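Local coordinates for ankyrin repeat domain protein (Legionella pneumophila subsp. pneumophila, PDB 6MCA) that is a bacterial effector (AnkH) that interacts with the host LARP7 component of the 7SK snRNP complex, at residues C62-I68 against N98-M103; V79-K83 against L107-D113; V124-P128 against K137-Y141. One frame throughout, in Å; residues are numbered along the deposited sequence. Where two conformers were deposited one is given.

Contact 1 (C62-I68 against N98-M103); sequences CAITRQI and NNDLDM
Asn-98 is held to the end of helix 58-65 by two polar contacts, one to Ile-64 and one to Arg-66. The amide ND2 of Asn-98 donates to the carbonyl O of Ile-64 at 3.3 Å; the acceptor lies in the plane of the amide, whereas the donor stands well above the carbonyl plane. In return, Arg-66 NH2 makes a short but bent and therefore weak bond, 2.8 Å, to the backbone O of Asn-98. The extended chain of Arg-66 lays its guanidinium over the Asn-98 side chain, the two planes only 5° apart and stacked.

Asp-100 OD2 sits 4.3 Å from Arg-66 NH1, but no N-H points at it, so toward the guanidinium it probably acts through charge alone. The same oxygen accepts from two waters, one of which also donates to Ala-63 O. The other carboxylate oxygen, OD1, caps helix 101-109 through a weak bond from Met-103 N.

Van der Waals packing centres on Met-103. Bent at chi2 and chi3 (77° and 63°), its chain lays CE against the carbonyl oxygens of Cys-62 and Gln-67 and 4.2 Å from Ile-68 CB, while Ile-68 CD1 rests on Asp-102 CB.

Arg-66 and Asn-99 each close a helix with a Schellman motif, and an N-cap residue follows directly: the turns 58-65 to 68-76 and 91-97 to 101-109 share one form and lie side by side, consistent with ankyrin-type stacking.

Contact 2 (V79-K83 against L107-D113); sequences VDINK and LLTYGAD
Asn-82 and Ala-112 mark the closest approach of the two backbones, their CA atoms 5.8 Å apart. Residues 79-83 form no helix or strand and make a type I beta turn from Asp-80 to Lys-83; 107-113 begins as the end of helix 101-109 and runs out into a loop. Tyr-110 is the first residue to leave helical angles, and Gly-111 follows with a positive phi of 100°, a conformation in which a CB would collide with the carbonyl O of Tyr-110. Within the beta turn lies an Asx turn, Asp-80 OD1 accepting from Asn-82 N, which steadies the backbone from which the Asn-82 side chain springs.

With CG anti to its carbonyl carbon (chi1 -72°), that side chain carries its amide to the backbone of Gly-111 to Asp-113 and uses both ends of it. OD1 takes the N-H of Asp-113 at 2.9 Å in a fairly straight bond (165°), and ND2 donates to Gly-111 O at 3.2 Å; both donors are tilted from the carbonyl planes they meet. The loops after helices 68-76 and 101-109 are thus tied to each other, consistent with the side-by-side loops of an ankyrin-repeat stack. A water lies within hydrogen-bonding distance of Asn-82 OD1 and Asp-113 O. The carboxylate of Asp-113 is engaged separately, its OD1 accepting from Asn-115 N.

Ile-81 supplies the apolar half. Its CD1 reaches Tyr-110 CB at 3.6 Å, CG1 meets Leu-107 CD2 at 3.9 Å, and CG2 lies 3.7 Å from Gly-111 C. Leu-59 and Ile-75 also touch Ile-81, while Leu-107 packs on helix 91-97.

Contact 3 (V124-P128 against K137-Y141); sequences VLVYP and KQLLY
Leu-125 is the main projection from its segment: its two methyl branches reach across to helix 134-142 and settle into a hollow bounded by Lys-137, Leu-140 and Tyr-141. CD2 lies 3.7 Å from Leu-140 CD1 and 4.1 Å from Lys-137 CG. The Leu-125 and Leu-140 side chains run past each other in opposite directions, so each fills space beside the other's branches. CD1 of Leu-125 turns instead to the tyrosine, meeting CE1 of Tyr-141 at 3.9 Å; the methyl sits at the edge of the ring, near its plane, and the two side chains cross at about a right angle.

From the opposite helix the answering bump is Leu-140. With CG anti to its carbonyl carbon (chi1 -69°), it sends CD1 between Val-124 and Leu-125, 3.9 Å from CG1 of Val-124, while the Pro-128 ring stands more loosely beside it. This is the inner face of a helix-turn-helix pair within the ankyrin-repeat region: helices 126-131 and 134-142 follow each other closely in the chain and pack with no hydrogen bond between these segments. Val-124 and Pro-128 also touch helix 91-97, and Leu-140 reaches Leu-108 of helix 101-109, so the same residues join the pair to the preceding one.

Where the backbones come closest, Pro-128 CB lies against Lys-137 CG at 3.8 Å. Beyond that apolar stem the lysine chain curls through three successive bends, and its NZ forms a salt bridge with Asp-134. Leu-125 also touches Ala-145, in a loop, and Ala-150 of helix 147-162.

The three contacts follow the helical stack on the same side of the chain's centre. Contacts 1 and 2 have centres about 13 Å apart and share helix 101-109, contact 1 at its start and contact 2 at its end. Their segments alternate in the sequence. Both join the pair of helices 58-65 and 68-76, with the loop beyond it, to the next pair. Contact 3 opens only after both have closed and lies within the following pair, its centre about 15 Å from each of the others. Leu-139 touches Leu-101 and Leu-108, bridging contact 3 to the other two. Contacts 1 and 2 thus join adjacent helix pairs and contact 3 closes a pair internally, consistent with an ankyrin-type stack.

Contact 1 (C62-I68 against N98-M103)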
loop_
_atom_site.group_PDB
_atom_site.type_symbol
_atom_site.label_atom_id
_atom_site.label_comp_id
_atom_site.label_asym_id
_atom_site.label_seq_id
_atom_site.Cartn_x
_atom_site.Cartn_y
_atom_site.Cartn_z
ATOM N N CYS A 62 -22.307 3.262 10.864
ATOM C CA CYS A 62 -22.036 3.219 12.298
ATOM C C CYS A 62 -20.568 2.921 12.574
ATOM O O CYS A 62 -19.959 3.526 13.464
ATOM C CB CYS A 62 -22.922 2.168 12.966
ATOM S SG CYS A 62 -24.677 2.561 12.958
ATOM N N ALA A 63 -19.986 1.985 11.822
ATOM C CA ALA A 63 -18.578 1.653 12.012
ATOM C C ALA A 63 -17.681 2.835 11.663
ATOM O O ALA A 63 -16.725 3.135 12.389
ATOM C CB ALA A 63 -18.209 0.429 11.172
ATOM N N ILE A 64 -17.978 3.522 10.558
ATOM C CA ILE A 64 -17.167 4.663 10.139
ATOM C C ILE A 64 -17.246 5.783 11.169
ATOM O O ILE A 64 -16.239 6.431 11.480
ATOM C CB ILE A 64 -17.608 5.143 8.742
ATOM C CG1 ILE A 64 -17.182 4.137 7.671
ATOM C CG2 ILE A 64 -17.037 6.521 8.437
ATOM C CD1 ILE A 64 -17.577 4.540 6.266
ATOM N N THR A 65 -18.433 6.018 11.724
ATOM C CA THR A 65 -18.631 7.109 12.670
ATOM C C THR A 65 -18.473 6.686 14.128
ATOM O O THR A 65 -18.706 7.510 15.019
ATOM C CB THR A 65 -20.012 7.739 12.465
ATOM O OG1 THR A 65 -21.026 6.739 12.631
ATOM C CG2 THR A 65 -20.121 8.337 11.069
ATOM N N ARG A 66 -18.090 5.433 14.388
ATOM C CA ARG A 66 -17.822 4.943 15.744
ATOM C C ARG A 66 -19.045 5.065 16.653
ATOM O O ARG A 66 -18.922 5.337 17.849
ATOM C CB ARG A 66 -16.628 5.667 16.372
ATOM C CG ARG A 66 -15.356 5.650 15.548
ATOM C CD ARG A 66 -14.360 6.651 16.108
ATOM N NE ARG A 66 -13.077 6.603 15.416
ATOM C CZ ARG A 66 -12.038 5.884 15.824
ATOM N NH1 ARG A 66 -12.130 5.149 16.924
ATOM N NH2 ARG A 66 -10.906 5.901 15.133
ATOM N N GLN A 67 -20.233 4.879 16.077
ATOM C CA GLN A 67 -21.501 4.999 16.796
ATOM C C GLN A 67 -21.934 3.598 17.212
ATOM O O GLN A 67 -22.543 2.864 16.429
ATOM C CB GLN A 67 -22.550 5.675 15.923
ATOM C CG GLN A 67 -22.271 7.141 15.647
ATOM C CD GLN A 67 -22.770 8.041 16.757
ATOM O OE1 GLN A 67 -23.848 8.623 16.658
ATOM N NE2 GLN A 67 -21.991 8.154 17.825
ATOM N N ILE A 68 -21.631 3.233 18.458
ATOM C CA ILE A 68 -21.829 1.853 18.885
ATOM C C ILE A 68 -23.280 1.584 19.283
ATOM O O ILE A 68 -23.768 0.462 19.111
ATOM C CB ILE A 68 -20.848 1.506 20.021
ATOM C CG1 ILE A 68 -20.835 -0.002 20.280
ATOM C CG2 ILE A 68 -21.179 2.284 21.289
ATOM C CD1 ILE A 68 -19.527 -0.512 20.840
ATOM N N ASN A 98 -10.309 1.684 11.809
ATOM C CA ASN A 98 -10.431 2.780 12.759
ATOM C C ASN A 98 -9.745 2.491 14.088
ATOM O O ASN A 98 -9.702 3.380 14.946
ATOM C CB ASN A 98 -11.908 3.092 13.016
ATOM C CG ASN A 98 -12.457 4.145 12.074
ATOM O OD1 ASN A 98 -11.777 4.586 11.149
ATOM N ND2 ASN A 98 -13.702 4.548 12.304
ATOM N N ASN A 99 -9.214 1.280 14.274
ATOM C CA ASN A 99 -8.621 0.858 15.546
ATOM C C ASN A 99 -9.611 1.031 16.695
ATOM O O ASN A 99 -9.250 1.424 17.807
ATOM C CB ASN A 99 -7.314 1.606 15.825
ATOM C CG ASN A 99 -6.438 0.894 16.839
ATOM O OD1 ASN A 99 -6.402 -0.336 16.892
ATOM N ND2 ASN A 99 -5.725 1.667 17.651
ATOM N N ASP A 100 -10.880 0.737 16.420
ATOM C CA ASP A 100 -11.956 0.854 17.398
ATOM C C ASP A 100 -12.158 -0.512 18.045
ATOM O O ASP A 100 -12.712 -1.424 17.423
ATOM C CB ASP A 100 -13.237 1.354 16.732
ATOM C CG ASP A 100 -14.320 1.723 17.732
ATOM O OD1 ASP A 100 -14.179 1.399 18.931
ATOM O OD2 ASP A 100 -15.319 2.347 17.315
ATOM N N LEU A 101 -11.712 -0.647 19.296
ATOM C CA LEU A 101 -11.766 -1.945 19.966
ATOM C C LEU A 101 -13.193 -2.326 20.336
ATOM O O LEU A 101 -13.587 -3.489 20.185
ATOM C CB LEU A 101 -10.876 -1.930 21.208
ATOM C CG LEU A 101 -9.382 -2.147 20.960
ATOM C CD1 LEU A 101 -8.589 -1.960 22.244
ATOM C CD2 LEU A 101 -9.140 -3.526 20.372
ATOM N N ASP A 102 -13.982 -1.366 20.824
ATOM C CA ASP A 102 -15.345 -1.672 21.246
ATOM C C ASP A 102 -16.208 -2.096 20.063
ATOM O O ASP A 102 -16.948 -3.085 20.145
ATOM C CB ASP A 102 -15.955 -0.462 21.956
ATOM C CG ASP A 102 -15.227 -0.117 23.241
ATOM O OD1 ASP A 102 -14.688 -1.041 23.885
ATOM O OD2 ASP A 102 -15.195 1.078 23.606
ATOM N N MET A 103 -16.124 -1.362 18.951
ATOM C CA MET A 103 -16.903 -1.719 17.769
ATOM C C MET A 103 -16.456 -3.058 17.197
ATOM O O MET A 103 -17.289 -3.871 16.776
ATOM C CB MET A 103 -16.794 -0.617 16.715
ATOM C CG MET A 103 -17.634 -0.858 15.471
ATOM S SD MET A 103 -19.387 -0.524 15.725
ATOM C CE MET A 103 -19.344 1.227 16.102
HETATM O O HOH W 1 -15.463 2.074 14.451
HETATM O O HOH W 2 -17.010 3.021 19.644
#

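Contact 2 (V79-K83 against L107-D113)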
loop_
_atom_site.group_PDB
_atom_site.type_symbol
_atom_site.label_atom_id
_atom_site.label_comp_id
_atom_site.label_asym_id
_atom_site.label_seq_id
_atom_site.Cartn_x
_atom_site.Cartn_y
_atom_site.Cartn_z
ATOM N N VAL A 79 -29.507 -7.184 11.029
ATOM C CA VAL A 79 -28.895 -6.830 9.754
ATOM C C VAL A 79 -27.795 -7.831 9.415
ATOM O O VAL A 79 -27.257 -8.534 10.281
ATOM C CB VAL A 79 -28.347 -5.394 9.778
ATOM C CG1 VAL A 79 -29.460 -4.398 10.062
ATOM C CG2 VAL A 79 -27.229 -5.267 10.803
ATOM N N ASP A 80 -27.463 -7.904 8.128
ATOM C CA ASP A 80 -26.352 -8.737 7.684
ATOM C C ASP A 80 -25.052 -8.119 8.185
ATOM O O ASP A 80 -24.589 -7.105 7.652
ATOM C CB ASP A 80 -26.357 -8.865 6.162
ATOM C CG ASP A 80 -25.290 -9.820 5.646
ATOM O OD1 ASP A 80 -24.482 -10.328 6.455
ATOM O OD2 ASP A 80 -25.260 -10.067 4.422
ATOM N N ILE A 81 -24.456 -8.734 9.209
ATOM C CA ILE A 81 -23.270 -8.173 9.845
ATOM C C ILE A 81 -22.018 -8.296 8.990
ATOM O O ILE A 81 -20.978 -7.732 9.350
ATOM C CB ILE A 81 -23.048 -8.836 11.220
ATOM C CG1 ILE A 81 -22.390 -7.849 12.187
ATOM C CG2 ILE A 81 -22.224 -10.112 11.081
ATOM C CD1 ILE A 81 -22.550 -8.221 13.638
ATOM N N ASN A 82 -22.088 -9.004 7.863
ATOM C CA ASN A 82 -20.933 -9.187 6.991
ATOM C C ASN A 82 -21.134 -8.588 5.604
ATOM O O ASN A 82 -20.320 -8.847 4.708
ATOM C CB ASN A 82 -20.590 -10.675 6.867
ATOM C CG ASN A 82 -19.983 -11.242 8.135
ATOM O OD1 ASN A 82 -19.130 -10.614 8.762
ATOM N ND2 ASN A 82 -20.420 -12.435 8.519
ATOM N N LYS A 83 -22.180 -7.799 5.396
ATOM C CA LYS A 83 -22.422 -7.223 4.076
ATOM C C LYS A 83 -21.424 -6.107 3.803
ATOM O O LYS A 83 -21.362 -5.138 4.572
ATOM C CB LYS A 83 -23.847 -6.690 3.961
ATOM C CG LYS A 83 -24.147 -6.103 2.592
ATOM C CD LYS A 83 -25.606 -5.721 2.437
ATOM C CE LYS A 83 -25.873 -5.184 1.040
ATOM N NZ LYS A 83 -27.301 -4.816 0.842
ATOM N N LEU A 107 -18.857 -6.325 16.841
ATOM C CA LEU A 107 -19.068 -7.007 15.568
ATOM C C LEU A 107 -18.671 -8.476 15.654
ATOM O O LEU A 107 -19.401 -9.351 15.173
ATOM C CB LEU A 107 -18.289 -6.299 14.459
ATOM C CG LEU A 107 -18.787 -4.899 14.097
ATOM C CD1 LEU A 107 -17.878 -4.256 13.063
ATOM C CD2 LEU A 107 -20.221 -4.954 13.594
ATOM N N LEU A 108 -17.521 -8.767 16.267
ATOM C CA LEU A 108 -17.073 -10.152 16.386
ATOM C C LEU A 108 -18.007 -10.974 17.264
ATOM O O LEU A 108 -18.168 -12.179 17.035
ATOM C CB LEU A 108 -15.650 -10.198 16.943
ATOM C CG LEU A 108 -14.526 -9.753 16.005
ATOM C CD1 LEU A 108 -13.214 -9.635 16.764
ATOM C CD2 LEU A 108 -14.390 -10.718 14.838
ATOM N N THR A 109 -18.627 -10.346 18.267
ATOM C CA THR A 109 -19.540 -11.071 19.144
ATOM C C THR A 109 -20.728 -11.630 18.368
ATOM O O THR A 109 -21.192 -12.742 18.646
ATOM C CB THR A 109 -20.021 -10.153 20.269
ATOM O OG1 THR A 109 -18.898 -9.724 21.050
ATOM C CG2 THR A 109 -21.012 -10.875 21.171
ATOM N N TYR A 110 -21.221 -10.884 17.380
ATOM C CA TYR A 110 -22.431 -11.251 16.656
ATOM C C TYR A 110 -22.142 -11.763 15.248
ATOM O O TYR A 110 -22.966 -11.611 14.345
ATOM C CB TYR A 110 -23.400 -10.070 16.617
ATOM C CG TYR A 110 -23.966 -9.723 17.977
ATOM C CD1 TYR A 110 -23.306 -8.841 18.822
ATOM C CD2 TYR A 110 -25.153 -10.290 18.421
ATOM C CE1 TYR A 110 -23.815 -8.527 20.068
ATOM C CE2 TYR A 110 -25.671 -9.981 19.665
ATOM C CZ TYR A 110 -24.999 -9.099 20.484
ATOM O OH TYR A 110 -25.511 -8.789 21.722
ATOM N N GLY A 111 -20.976 -12.365 15.045
ATOM C CA GLY A 111 -20.723 -13.158 13.861
ATOM C C GLY A 111 -19.942 -12.510 12.737
ATOM O O GLY A 111 -19.967 -13.038 11.619
ATOM N N ALA A 112 -19.250 -11.401 12.986
ATOM C CA ALA A 112 -18.429 -10.798 11.943
ATOM C C ALA A 112 -17.267 -11.720 11.595
ATOM O O ALA A 112 -16.536 -12.175 12.480
ATOM C CB ALA A 112 -17.909 -9.432 12.386
ATOM N N ASP A 113 -17.103 -11.999 10.309
ATOM C CA ASP A 113 -16.060 -12.902 9.836
ATOM C C ASP A 113 -14.687 -12.280 10.056
ATOM O O ASP A 113 -14.357 -11.290 9.388
ATOM C CB ASP A 113 -16.276 -13.218 8.355
ATOM C CG ASP A 113 -15.260 -14.207 7.809
ATOM O OD1 ASP A 113 -14.523 -14.820 8.609
ATOM O OD2 ASP A 113 -15.202 -14.375 6.572
HETATM O O HOH W 3 -16.201 -9.452 8.407
#

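Contact 3 (V124-P128 against K137-Y141)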
loop_
_atom_site.group_PDB
_atom_site.type_symbol
_atom_site.label_atom_id
_atom_site.label_comp_id
_atom_site.label_asym_id
_atom_site.label_seq_id
_atom_site.Cartn_x
_atom_site.Cartn_y
_atom_site.Cartn_z
ATOM N N VAL A 124 -8.794 -8.657 7.096
ATOM C CA VAL A 124 -9.046 -7.745 8.209
ATOM C C VAL A 124 -7.762 -7.411 8.961
ATOM O O VAL A 124 -7.613 -6.303 9.490
ATOM C CB VAL A 124 -10.112 -8.357 9.142
ATOM C CG1 VAL A 124 -10.358 -7.471 10.355
ATOM C CG2 VAL A 124 -11.408 -8.593 8.381
ATOM N N LEU A 125 -6.811 -8.345 9.008
ATOM C CA LEU A 125 -5.610 -8.179 9.820
ATOM C C LEU A 125 -4.536 -7.315 9.169
ATOM O O LEU A 125 -3.594 -6.918 9.861
ATOM C CB LEU A 125 -5.007 -9.549 10.145
ATOM C CG LEU A 125 -5.458 -10.273 11.414
ATOM C CD1 LEU A 125 -4.871 -11.674 11.443
ATOM C CD2 LEU A 125 -5.055 -9.496 12.655
ATOM N N VAL A 126 -4.653 -7.012 7.873
ATOM C CA VAL A 126 -3.532 -6.434 7.129
ATOM C C VAL A 126 -3.114 -5.093 7.722
ATOM O O VAL A 126 -1.935 -4.864 8.022
ATOM C CB VAL A 126 -3.891 -6.305 5.639
ATOM C CG1 VAL A 126 -2.900 -5.391 4.931
ATOM C CG2 VAL A 126 -3.921 -7.675 4.982
ATOM N N TYR A 127 -4.070 -4.183 7.894
ATOM C CA TYR A 127 -3.737 -2.838 8.349
ATOM C C TYR A 127 -3.296 -2.815 9.812
ATOM O O TYR A 127 -2.328 -2.115 10.136
ATOM C CB TYR A 127 -4.913 -1.885 8.115
ATOM C CG TYR A 127 -5.004 -1.409 6.684
ATOM C CD1 TYR A 127 -4.001 -0.625 6.130
ATOM C CD2 TYR A 127 -6.084 -1.756 5.882
ATOM C CE1 TYR A 127 -4.073 -0.192 4.820
ATOM C CE2 TYR A 127 -6.165 -1.327 4.570
ATOM C CZ TYR A 127 -5.157 -0.546 4.045
ATOM O OH TYR A 127 -5.233 -0.118 2.739
ATOM N N PRO A 128 -3.955 -3.534 10.731
ATOM C CA PRO A 128 -3.408 -3.604 12.096
ATOM C C PRO A 128 -2.025 -4.230 12.157
ATOM O O PRO A 128 -1.213 -3.829 13.001
ATOM C CB PRO A 128 -4.446 -4.444 12.858
ATOM C CG PRO A 128 -5.299 -5.074 11.817
ATOM C CD PRO A 128 -5.301 -4.131 10.667
ATOM N N LYS A 137 -5.164 -6.696 17.126
ATOM C CA LYS A 137 -4.662 -7.944 16.562
ATOM C C LYS A 137 -4.970 -9.122 17.475
ATOM O O LYS A 137 -5.386 -10.186 17.007
ATOM C CB LYS A 137 -3.158 -7.847 16.313
ATOM C CG LYS A 137 -2.773 -7.081 15.061
ATOM C CD LYS A 137 -1.480 -7.622 14.474
ATOM C CE LYS A 137 -0.341 -7.567 15.479
ATOM N NZ LYS A 137 -0.058 -6.176 15.922
ATOM N N GLN A 138 -4.775 -8.950 18.785
ATOM C CA GLN A 138 -5.060 -10.034 19.719
ATOM C C GLN A 138 -6.558 -10.287 19.829
ATOM O O GLN A 138 -6.990 -11.437 19.967
ATOM C CB GLN A 138 -4.462 -9.715 21.088
ATOM C CG GLN A 138 -2.946 -9.784 21.117
ATOM C CD GLN A 138 -2.358 -9.195 22.381
ATOM O OE1 GLN A 138 -3.079 -8.654 23.221
ATOM N NE2 GLN A 138 -1.042 -9.294 22.522
ATOM N N LEU A 139 -7.364 -9.223 19.769
ATOM C CA LEU A 139 -8.812 -9.403 19.748
ATOM C C LEU A 139 -9.244 -10.212 18.531
ATOM O O LEU A 139 -10.117 -11.083 18.633
ATOM C CB LEU A 139 -9.513 -8.044 19.769
ATOM C CG LEU A 139 -11.044 -8.053 19.706
ATOM C CD1 LEU A 139 -11.633 -9.005 20.740
ATOM C CD2 LEU A 139 -11.595 -6.648 19.889
ATOM N N LEU A 140 -8.638 -9.946 17.372
ATOM C CA LEU A 140 -8.972 -10.711 16.174
ATOM C C LEU A 140 -8.461 -12.146 16.272
ATOM O O LEU A 140 -9.131 -13.079 15.811
ATOM C CB LEU A 140 -8.409 -10.015 14.936
ATOM C CG LEU A 140 -9.070 -8.682 14.576
ATOM C CD1 LEU A 140 -8.237 -7.918 13.556
ATOM C CD2 LEU A 140 -10.483 -8.906 14.059
ATOM N N TYR A 141 -7.277 -12.339 16.860
ATOM C CA TYR A 141 -6.759 -13.687 17.086
ATOM C C TYR A 141 -7.721 -14.502 17.939
ATOM O O TYR A 141 -8.006 -15.667 17.638
ATOM C CB TYR A 141 -5.392 -13.630 17.771
ATOM C CG TYR A 141 -4.280 -12.972 16.986
ATOM C CD1 TYR A 141 -4.304 -12.926 15.600
ATOM C CD2 TYR A 141 -3.195 -12.405 17.644
ATOM C CE1 TYR A 141 -3.277 -12.324 14.890
ATOM C CE2 TYR A 141 -2.169 -11.803 16.946
ATOM C CZ TYR A 141 -2.213 -11.765 15.571
ATOM O OH TYR A 141 -1.187 -11.165 14.877
#